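Side-chain contacts in dihydropteroate synthase (Xanthomonas albilineans, PDB 6Q62), which probably catalyses the condensation of para-aminobenzoate with 6-hydroxymethyl-7,8-dihydropterin diphosphate to 7,8-dihydropteroate, a step of folate biosynthesis: residues A266-V269 and D270-V274; V274-A277 and V278-V281; A248-L251 and A252-G256; E236-E239 and Q240-A243; R7-A11 and G12-T16. One frame throughout, in Å; residues are numbered along the deposited sequence.

Contact 1 of 5, residues A266-V269 and D270-V274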
# COMPACT_ATOMS: atom_id res chain seq x y z
N ALA A 266 -7.59 -1.38 9.28
CA ALA A 266 -8.46 -1.01 8.14
C ALA A 266 -7.66 -0.76 6.87
O ALA A 266 -8.03 -1.26 5.81
CB ALA A 266 -9.29 0.23 8.48
N ALA A 267 -6.52 -0.03 6.99
CA ALA A 267 -5.70 0.25 5.81
C ALA A 267 -5.09 -1.00 5.21
O ALA A 267 -5.09 -1.16 3.98
CB ALA A 267 -4.61 1.26 6.16
N THR A 268 -4.60 -1.93 6.07
CA THR A 268 -4.01 -3.17 5.59
C THR A 268 -5.09 -4.05 4.93
O THR A 268 -4.85 -4.62 3.87
CB THR A 268 -3.27 -3.90 6.76
OG1 THR A 268 -2.29 -3.01 7.35
CG2 THR A 268 -2.58 -5.18 6.28
N VAL A 269 -6.28 -4.13 5.55
CA VAL A 269 -7.37 -4.91 4.96
C VAL A 269 -7.71 -4.37 3.57
O VAL A 269 -7.83 -5.14 2.64
CB VAL A 269 -8.60 -4.94 5.90
CG1 VAL A 269 -9.83 -5.50 5.17
CG2 VAL A 269 -8.27 -5.77 7.14
N ASP A 270 -7.81 -3.06 3.44
CA ASP A 270 -8.10 -2.44 2.12
C ASP A 270 -7.05 -2.78 1.08
O ASP A 270 -7.39 -3.18 -0.05
CB ASP A 270 -8.23 -0.92 2.29
CG ASP A 270 -9.53 -0.49 2.92
OD1 ASP A 270 -10.27 -1.36 3.44
OD2 ASP A 270 -9.82 0.71 2.93
N ALA A 271 -5.77 -2.69 1.46
CA ALA A 271 -4.69 -3.02 0.52
C ALA A 271 -4.74 -4.46 0.09
O ALA A 271 -4.57 -4.75 -1.09
CB ALA A 271 -3.32 -2.73 1.15
N LEU A 272 -4.95 -5.39 1.06
CA LEU A 272 -5.01 -6.81 0.73
C LEU A 272 -6.24 -7.12 -0.11
O LEU A 272 -6.18 -8.04 -0.92
CB LEU A 272 -5.03 -7.65 2.00
CG LEU A 272 -3.76 -7.59 2.84
CD1 LEU A 272 -4.03 -8.27 4.19
CD2 LEU A 272 -2.61 -8.29 2.13
N THR A 273 -7.33 -6.39 0.12
CA THR A 273 -8.58 -6.62 -0.63
C THR A 273 -8.37 -6.27 -2.12
O THR A 273 -8.77 -7.06 -2.99
CB THR A 273 -9.74 -5.84 0.00
OG1 THR A 273 -9.92 -6.33 1.34
CG2 THR A 273 -11.06 -5.99 -0.77
N VAL A 274 -7.69 -5.12 -2.41
CA VAL A 274 -7.42 -4.72 -3.79
C VAL A 274 -6.54 -5.77 -4.44
O VAL A 274 -6.82 -6.23 -5.55
CB VAL A 274 -6.79 -3.30 -3.87
CG1 VAL A 274 -6.40 -2.97 -5.32
CG2 VAL A 274 -7.75 -2.25 -3.32
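Asp270 meets the preceding turn through its backbone, its N donating to Ala266 O at 3.0 Å. Its carboxylate cannot bond to that carbonyl, since both are acceptors; it is claimed instead by Arg235 of the second subunit, whose NE forms a salt bridge with OD2. Ala271 repeats the backbone bond to Ala267 O and packs its methyl on Val246 of helix 242-254. All of this belongs to helix 265-279, the last helix of a TIM-barrel chain, laid against the barrel strands on one flank and the dimer partner on another; Ala267, in its first turn, lines the indole-2-carboxylic acid site. At Leu272 the contact becomes apolar: CD1 lies 4.0 Å from Thr268 CG2, the two side chains lying side by side, both touching Val22 of strand 21-27. Thr268 can offer its methyl here because CG2 is anti to the backbone N, which leaves OG1 (chi1 -56°) to bond back to Asp264 O. Thr273 uses its hydroxyl in the same manner, one turn on. With chi1 at -61°, OG1 donates at 2.7 Å, from 44° above the carbonyl plane, to Val269 O, an oxygen that Thr273 N also reaches, at 2.9 Å.

Contact 2 of 5, residues V274-A277 and V278-V281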
# COMPACT_ATOMS: atom_id res chain seq x y z
N VAL A 274 -7.69 -5.12 -2.41
CA VAL A 274 -7.42 -4.72 -3.79
C VAL A 274 -6.54 -5.77 -4.44
O VAL A 274 -6.82 -6.23 -5.55
CB VAL A 274 -6.79 -3.30 -3.87
CG1 VAL A 274 -6.40 -2.97 -5.32
CG2 VAL A 274 -7.75 -2.25 -3.32
N TRP A 275 -5.47 -6.19 -3.72
CA TRP A 275 -4.56 -7.20 -4.23
C TRP A 275 -5.28 -8.53 -4.50
O TRP A 275 -5.06 -9.10 -5.56
CB TRP A 275 -3.36 -7.38 -3.30
CG TRP A 275 -2.49 -8.55 -3.66
CD1 TRP A 275 -1.78 -8.74 -4.82
CD2 TRP A 275 -2.24 -9.69 -2.84
NE1 TRP A 275 -1.11 -9.95 -4.77
CE2 TRP A 275 -1.36 -10.54 -3.56
CE3 TRP A 275 -2.66 -10.08 -1.57
CZ2 TRP A 275 -0.91 -11.76 -3.04
CZ3 TRP A 275 -2.21 -11.28 -1.06
CH2 TRP A 275 -1.35 -12.11 -1.79
N GLN A 276 -6.16 -8.97 -3.57
CA GLN A 276 -6.91 -10.21 -3.76
C GLN A 276 -7.72 -10.15 -5.06
O GLN A 276 -7.74 -11.13 -5.79
CB GLN A 276 -7.85 -10.48 -2.57
CG GLN A 276 -7.21 -11.20 -1.40
CD GLN A 276 -6.82 -12.64 -1.70
OE1 GLN A 276 -7.66 -13.48 -2.03
NE2 GLN A 276 -5.54 -12.93 -1.58
N ALA A 277 -8.41 -9.02 -5.33
CA ALA A 277 -9.23 -8.86 -6.56
C ALA A 277 -8.37 -9.03 -7.81
O ALA A 277 -8.77 -9.70 -8.75
CB ALA A 277 -9.91 -7.50 -6.58
N VAL A 278 -7.18 -8.43 -7.81
CA VAL A 278 -6.25 -8.48 -8.93
C VAL A 278 -5.67 -9.88 -9.10
O VAL A 278 -5.65 -10.40 -10.21
CB VAL A 278 -5.15 -7.40 -8.74
CG1 VAL A 278 -3.99 -7.58 -9.71
CG2 VAL A 278 -5.75 -6.00 -8.84
N GLN A 279 -5.23 -10.50 -7.99
CA GLN A 279 -4.63 -11.85 -8.01
C GLN A 279 -5.64 -12.90 -8.46
O GLN A 279 -5.24 -13.92 -9.01
CB GLN A 279 -4.07 -12.18 -6.61
CG GLN A 279 -2.73 -12.90 -6.63
CD GLN A 279 -2.58 -13.89 -5.50
OE1 GLN A 279 -3.52 -14.18 -4.74
NE2 GLN A 279 -1.38 -14.44 -5.37
N ALA A 280 -6.95 -12.66 -8.24
CA ALA A 280 -8.04 -13.57 -8.61
C ALA A 280 -8.30 -13.64 -10.13
O ALA A 280 -9.08 -14.49 -10.56
CB ALA A 280 -9.32 -13.15 -7.92
N VAL A 281 -7.69 -12.73 -10.92
CA VAL A 281 -7.88 -12.73 -12.37
C VAL A 281 -7.03 -13.83 -13.01
O VAL A 281 -5.80 -13.81 -12.86
CB VAL A 281 -7.66 -11.33 -13.00
CG1 VAL A 281 -7.71 -11.39 -14.53
CG2 VAL A 281 -8.68 -10.34 -12.47
O HOH W 1 -3.56 -15.20 -2.16
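The backbone runs through the last turns of helix 265-279 and into the segment after it, with Val278 N, Gln279 N and Ala280 N donating in turn to Val274 O, Trp275 O and Gln276 O, the last bond being more bent than the two before it. On this frame the principal side-chain meeting is between Trp275 and Gln279, four residues apart, which run side by side in the same direction. The glutamine chain is laid over one face of the indole: CG is 3.8 Å from Trp275 NE1, and farther out NE2 comes within 3.6 Å of Trp275 CZ2. The amide is not stacked flat, its plane being turned 36° from the ring. This is i to i+4 packing along the surface of a helix, set here at the dimer interface: Trp275 also touches Leu250, Ala253 and Gln254 of helix 242-254, as well as Leu251 of the second subunit. Gln276, by contrast, bends at chi2 (-68°), which swings its amide across to Gln279 and leaves NE2 4.0 Å from Gln279 OE1. The two amides cross with their planes 68° apart, and a water bridges them, accepting from Gln276 NE2 at 3.1 Å and donating to Gln279 OE1 at 2.8 Å. That water ties the carbonyl end of Gln279 beside the tryptophan. Farther along, Val281 CG2 rests 3.8 Å from Ala277 O and its side chain packs on His208 of the second subunit.

Contact 3 of 5, residues A248-L251 and A252-G256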
# COMPACT_ATOMS: atom_id res chain seq x y z
N ALA A 248 4.79 -2.52 3.00
CA ALA A 248 5.62 -3.65 3.49
C ALA A 248 4.79 -4.92 3.73
O ALA A 248 5.18 -6.01 3.29
CB ALA A 248 6.36 -3.24 4.76
N HIS A 249 3.61 -4.76 4.33
CA HIS A 249 2.74 -5.91 4.57
C HIS A 249 2.17 -6.50 3.30
O HIS A 249 2.10 -7.73 3.18
CB HIS A 249 1.67 -5.57 5.61
CG HIS A 249 2.30 -5.43 6.97
ND1 HIS A 249 2.22 -4.26 7.68
CD2 HIS A 249 3.07 -6.32 7.65
CE1 HIS A 249 2.91 -4.47 8.80
NE2 HIS A 249 3.46 -5.69 8.81
N LEU A 250 1.81 -5.64 2.32
CA LEU A 250 1.38 -6.17 1.02
C LEU A 250 2.51 -6.93 0.35
O LEU A 250 2.28 -8.02 -0.17
CB LEU A 250 0.90 -5.00 0.13
CG LEU A 250 0.45 -5.38 -1.28
CD1 LEU A 250 -0.64 -6.47 -1.24
CD2 LEU A 250 -0.07 -4.15 -2.00
N LEU A 251 3.75 -6.39 0.38
CA LEU A 251 4.90 -7.09 -0.19
C LEU A 251 5.14 -8.43 0.50
O LEU A 251 5.41 -9.42 -0.17
CB LEU A 251 6.18 -6.21 -0.11
CG LEU A 251 6.16 -4.93 -0.94
CD1 LEU A 251 7.39 -4.09 -0.64
CD2 LEU A 251 6.05 -5.25 -2.46
N ALA A 252 4.96 -8.48 1.84
CA ALA A 252 5.14 -9.73 2.58
C ALA A 252 4.10 -10.77 2.15
O ALA A 252 4.44 -11.94 1.91
CB ALA A 252 5.02 -9.46 4.09
N ALA A 253 2.85 -10.33 2.02
CA ALA A 253 1.75 -11.20 1.58
C ALA A 253 2.03 -11.73 0.16
O ALA A 253 1.87 -12.93 -0.11
CB ALA A 253 0.45 -10.42 1.62
N GLN A 254 2.52 -10.86 -0.74
CA GLN A 254 2.87 -11.30 -2.10
C GLN A 254 4.01 -12.32 -2.09
O GLN A 254 4.08 -13.19 -2.96
CB GLN A 254 3.30 -10.09 -2.94
CG GLN A 254 2.13 -9.16 -3.22
CD GLN A 254 2.57 -7.96 -4.00
OE1 GLN A 254 3.70 -7.46 -3.84
NE2 GLN A 254 1.70 -7.48 -4.88
N ARG A 255 4.90 -12.22 -1.06
CA ARG A 255 6.05 -13.09 -0.92
C ARG A 255 5.80 -14.32 -0.04
O ARG A 255 6.75 -15.02 0.29
CB ARG A 255 7.28 -12.30 -0.49
CG ARG A 255 7.88 -11.55 -1.68
CD ARG A 255 8.65 -10.30 -1.33
NE ARG A 255 9.10 -9.60 -2.53
CZ ARG A 255 8.37 -8.81 -3.31
NH1 ARG A 255 7.07 -8.63 -3.07
NH2 ARG A 255 8.91 -8.24 -4.38
N GLY A 256 4.53 -14.62 0.24
CA GLY A 256 4.12 -15.85 0.91
C GLY A 256 3.63 -15.76 2.34
O GLY A 256 3.12 -16.76 2.86
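Leu251 is met by two residues of the next turn, Gln254 and Arg255, and its CD2 methyl serves both: it lies 3.5 Å from Gln254 OE1 and 3.6 Å from Arg255 NH1. The closely packed part of the contact faces inward. Ala252 and Ala253, with nothing beyond CB, let neighbouring elements come near, Ala252 against Leu260 of strand 259-262 and Ala253 against Leu272 of helix 265-279. His249 is buried on this side too, and its NE2 accepts a hydrogen bond from Leu223 N, which fixes the turn of the imidazole. Leu250 packs instead on Leu250 of the second subunit, at the dimer interface. Gln254 is more open to solvent, yet its amide pairs across the dimer, NE2 to OE1 of Gln254 of the second subunit. Arg255 is likewise partly exposed; its extended chain lies alongside Leu251, and chi4 of 79° turns the guanidinium out of line with it. This places Leu251 O at the edge of the guanidinium, in its plane, where NH1 makes only a weak bond of 3.4 Å. The same carbonyl takes the firmer bond from Arg255 N at 3.0 Å, bent to 133°, consistent with the chain leaving helical geometry there. Gly256, at positive phi, then turns the backbone so that Gly256 N reaches Ala253 O at 3.2 Å and Ala257 N reaches Ala252 O: a Schellman motif closing helix 242-254.

Contact 4 of 5, residues E236-E239 and Q240-A243. With SO4 (sulfate ion), chain I.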
# COMPACT_ATOMS: atom_id res chain seq x y z
N GLU A 236 9.87 9.99 10.76
CA GLU A 236 10.38 9.96 12.14
C GLU A 236 9.42 9.39 13.15
O GLU A 236 9.84 8.66 14.04
CB GLU A 236 10.78 11.37 12.58
CG GLU A 236 11.81 11.35 13.69
CD GLU A 236 11.95 12.65 14.45
OE1 GLU A 236 12.38 12.61 15.63
OE2 GLU A 236 11.62 13.72 13.88
N LEU A 237 8.15 9.76 13.07
CA LEU A 237 7.17 9.32 14.07
C LEU A 237 6.44 8.06 13.66
O LEU A 237 6.10 7.92 12.48
CB LEU A 237 6.19 10.45 14.46
CG LEU A 237 6.84 11.79 14.91
CD1 LEU A 237 5.78 12.89 15.05
CD2 LEU A 237 7.65 11.64 16.21
N PRO A 238 6.22 7.10 14.60
CA PRO A 238 5.53 5.86 14.25
C PRO A 238 4.23 6.08 13.49
O PRO A 238 4.01 5.39 12.51
CB PRO A 238 5.31 5.18 15.61
CG PRO A 238 6.44 5.66 16.44
CD PRO A 238 6.60 7.10 16.04
N GLU A 239 3.41 7.07 13.88
CA GLU A 239 2.13 7.35 13.23
C GLU A 239 2.27 7.84 11.78
O GLU A 239 1.27 7.85 11.07
CB GLU A 239 1.25 8.35 14.04
CG GLU A 239 1.46 8.37 15.55
CD GLU A 239 2.62 9.24 16.00
OE1 GLU A 239 3.61 8.67 16.52
OE2 GLU A 239 2.56 10.47 15.81
N GLN A 240 3.48 8.26 11.36
CA GLN A 240 3.77 8.76 10.01
C GLN A 240 4.17 7.61 9.09
O GLN A 240 4.34 7.80 7.89
CB GLN A 240 4.93 9.80 10.06
CG GLN A 240 4.60 11.05 10.86
CD GLN A 240 5.79 11.97 11.06
OE1 GLN A 240 6.96 11.55 11.13
NE2 GLN A 240 5.50 13.26 11.17
N ARG A 241 4.29 6.39 9.67
CA ARG A 241 4.78 5.22 8.93
C ARG A 241 3.69 4.29 8.44
O ARG A 241 3.97 3.17 8.01
CB ARG A 241 5.74 4.42 9.84
CG ARG A 241 6.96 5.19 10.25
CD ARG A 241 7.65 4.48 11.39
NE ARG A 241 8.76 5.29 11.90
CZ ARG A 241 9.49 4.99 12.97
NH1 ARG A 241 9.24 3.87 13.65
NH2 ARG A 241 10.49 5.77 13.34
N VAL A 242 2.46 4.76 8.43
CA VAL A 242 1.35 3.91 8.03
C VAL A 242 1.43 3.47 6.56
O VAL A 242 1.36 2.28 6.28
CB VAL A 242 0.00 4.54 8.37
CG1 VAL A 242 -1.14 3.63 7.96
CG2 VAL A 242 -0.09 4.91 9.85
N ALA A 243 1.62 4.42 5.61
CA ALA A 243 1.69 4.01 4.21
C ALA A 243 2.84 3.05 3.90
O ALA A 243 2.64 2.05 3.20
CB ALA A 243 1.78 5.24 3.32
S SO4 I . 11.36 4.06 16.60
O1 SO4 I . 10.77 4.99 17.57
O2 SO4 I . 12.42 3.27 17.24
O3 SO4 I . 10.32 3.16 16.11
O4 SO4 I . 11.96 4.80 15.50
O HOH W 2 9.31 12.66 9.57
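A short 3-10 turn leads into helix 242-254 of the TIM-barrel fold, and in it Gln240 and Arg241 fold back over Glu236-Pro238. Its backbone bonds span three residues: Gln240 N to Leu237 O and Arg241 N to Pro238 O. Gln240 closes the turn a second time with its side chain, for OE1 accepts from Leu237 N at 2.9 Å, nearly straight at 167°, though the donor sits 43° above the amide plane. A water reinforces this link, accepting from Glu236 N and donating to the same OE1, both at 3.0 Å. Leu237 lies across the amide, with CD1 3.9 Å from Gln240 NE2. Arg241, the N-cap residue, stretches the other way, extended from CG to NE, with Pro238 CA over one face of its guanidinium. Second-shell carbonyls steady the group, Arg235 O receiving NE and Arg225 O receiving NH1. Val242 and Ala243, just beyond, belong to the indole-2-carboxylic acid pocket. The guanidinium presents its edge to a sulfate, probably from the crystallisation liquor, whose sulfur lies in the guanidinium plane: NH1 donates to O3 and NH2 to O4, each at 2.8 Å.

Contact 5 of 5, residues R7-A11 and G12-T16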
# COMPACT_ATOMS: atom_id res chain seq x y z
N ARG A 7 -5.56 -24.57 8.45
CA ARG A 7 -6.78 -24.35 9.20
C ARG A 7 -6.36 -24.41 10.67
O ARG A 7 -6.07 -25.49 11.18
CB ARG A 7 -7.78 -25.46 8.85
CG ARG A 7 -9.14 -25.28 9.45
CD ARG A 7 -10.02 -26.48 9.20
NE ARG A 7 -11.34 -26.30 9.79
CZ ARG A 7 -11.65 -26.59 11.05
NH1 ARG A 7 -10.73 -27.09 11.87
NH2 ARG A 7 -12.88 -26.37 11.51
N LEU A 8 -6.24 -23.23 11.31
CA LEU A 8 -5.78 -23.18 12.70
C LEU A 8 -6.96 -23.12 13.64
O LEU A 8 -7.76 -22.18 13.58
CB LEU A 8 -4.84 -21.99 12.96
CG LEU A 8 -3.51 -21.96 12.22
CD1 LEU A 8 -2.89 -20.59 12.33
CD2 LEU A 8 -2.54 -22.99 12.77
N ASP A 9 -7.05 -24.12 14.52
CA ASP A 9 -8.11 -24.16 15.51
C ASP A 9 -7.60 -23.43 16.75
O ASP A 9 -6.79 -23.97 17.51
CB ASP A 9 -8.48 -25.63 15.81
CG ASP A 9 -9.66 -25.81 16.74
OD1 ASP A 9 -10.05 -24.84 17.41
OD2 ASP A 9 -10.22 -26.93 16.78
N CYS A 10 -8.03 -22.18 16.92
CA CYS A 10 -7.62 -21.34 18.05
C CYS A 10 -8.65 -21.43 19.17
O CYS A 10 -9.50 -20.55 19.33
CB CYS A 10 -7.40 -19.90 17.57
SG CYS A 10 -6.24 -19.75 16.19
N ALA A 11 -8.57 -22.54 19.94
CA ALA A 11 -9.47 -22.86 21.05
C ALA A 11 -10.94 -22.79 20.62
O ALA A 11 -11.76 -22.14 21.28
CB ALA A 11 -9.20 -21.95 22.25
N GLY A 12 -11.24 -23.37 19.46
CA GLY A 12 -12.60 -23.40 18.93
C GLY A 12 -12.91 -22.34 17.90
O GLY A 12 -13.91 -22.47 17.18
N ARG A 13 -12.06 -21.27 17.82
CA ARG A 13 -12.23 -20.19 16.83
C ARG A 13 -11.29 -20.49 15.70
O ARG A 13 -10.07 -20.58 15.90
CB ARG A 13 -11.94 -18.82 17.46
CG ARG A 13 -12.98 -18.48 18.49
CD ARG A 13 -12.76 -17.16 19.16
NE ARG A 13 -13.79 -17.00 20.18
CZ ARG A 13 -14.08 -15.87 20.80
NH1 ARG A 13 -13.42 -14.75 20.50
NH2 ARG A 13 -15.03 -15.84 21.71
N ILE A 14 -11.86 -20.70 14.52
CA ILE A 14 -11.09 -21.13 13.35
C ILE A 14 -10.50 -19.98 12.57
O ILE A 14 -11.22 -19.08 12.16
CB ILE A 14 -11.92 -22.08 12.44
CG1 ILE A 14 -12.69 -23.16 13.27
CG2 ILE A 14 -11.03 -22.70 11.35
CD1 ILE A 14 -11.84 -24.12 14.20
N LEU A 15 -9.19 -20.05 12.35
CA LEU A 15 -8.45 -19.09 11.53
C LEU A 15 -8.05 -19.86 10.26
O LEU A 15 -7.21 -20.75 10.33
CB LEU A 15 -7.20 -18.60 12.30
CG LEU A 15 -6.31 -17.59 11.58
CD1 LEU A 15 -7.06 -16.27 11.32
CD2 LEU A 15 -5.01 -17.35 12.36
N THR A 16 -8.67 -19.52 9.12
CA THR A 16 -8.38 -20.20 7.85
C THR A 16 -7.38 -19.39 7.04
O THR A 16 -7.68 -18.25 6.67
CB THR A 16 -9.69 -20.47 7.08
OG1 THR A 16 -10.63 -21.06 7.97
CG2 THR A 16 -9.45 -21.39 5.86
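Ile14 touches both Arg7 and Asp9 on one face of a two-stranded hairpin. Its CG2 rests 3.8 Å above the plane of the Arg7 guanidinium, offset toward the rim, while CD1 lies 3.7 Å from Asp9 CG. Arg7 reaches across because its chain is extended from CG to NE and chi4 of -86° then turns the flat group over the isoleucine. Leu8, Cys10, Arg13 and Leu15 occupy the other face, where Leu8 CD1 meets Leu15 CD2 at 3.9 Å and Cys10 SG stands 4.2 Å from Leu15 CB. Outside this first shell is the antiparallel backbone: Leu8 with Leu15 and Cys10 with Arg13 are the hydrogen-bonded pairs, and the strands join through a type I' turn from Cys10 to Arg13. Asp9 holds that turn with its carboxylate, CG anti to the backbone N at chi1 -175°, and OD1 accepts from Gly12 N at 2.8 Å. Farther out, Arg13 is anchored by Leu96 O and Val91 O, and Cys10 and Leu15 pack on Met118 of strand 118-121. The hairpin is thus two-sided: one face, largely apolar, packs against the barrel, and on the other Ile14 touches nearby opposite charges that probably attract.

How the contacts relate
The chain opens with contact 5, where the tight turn closes the hairpin 7-16 ahead of the first barrel strand. More than two hundred residues later contact 4 rounds the entry into helix 242-254, and contact 3 terminates that same helix. After strand 259-262, contacts 1 and 2 follow one another along helix 265-279 and share Val274. None nests within another; apart from that overlap they stand in series. Contact 3 is the lateral link, touching contact 1 through Ala253 and Leu272 and contact 2 through Leu250 and Trp275. Contacts 1 to 4 reach the second subunit; no other chain touches contact 5, whose centre lies about 32 Å from that of contact 4, across the chain's centre.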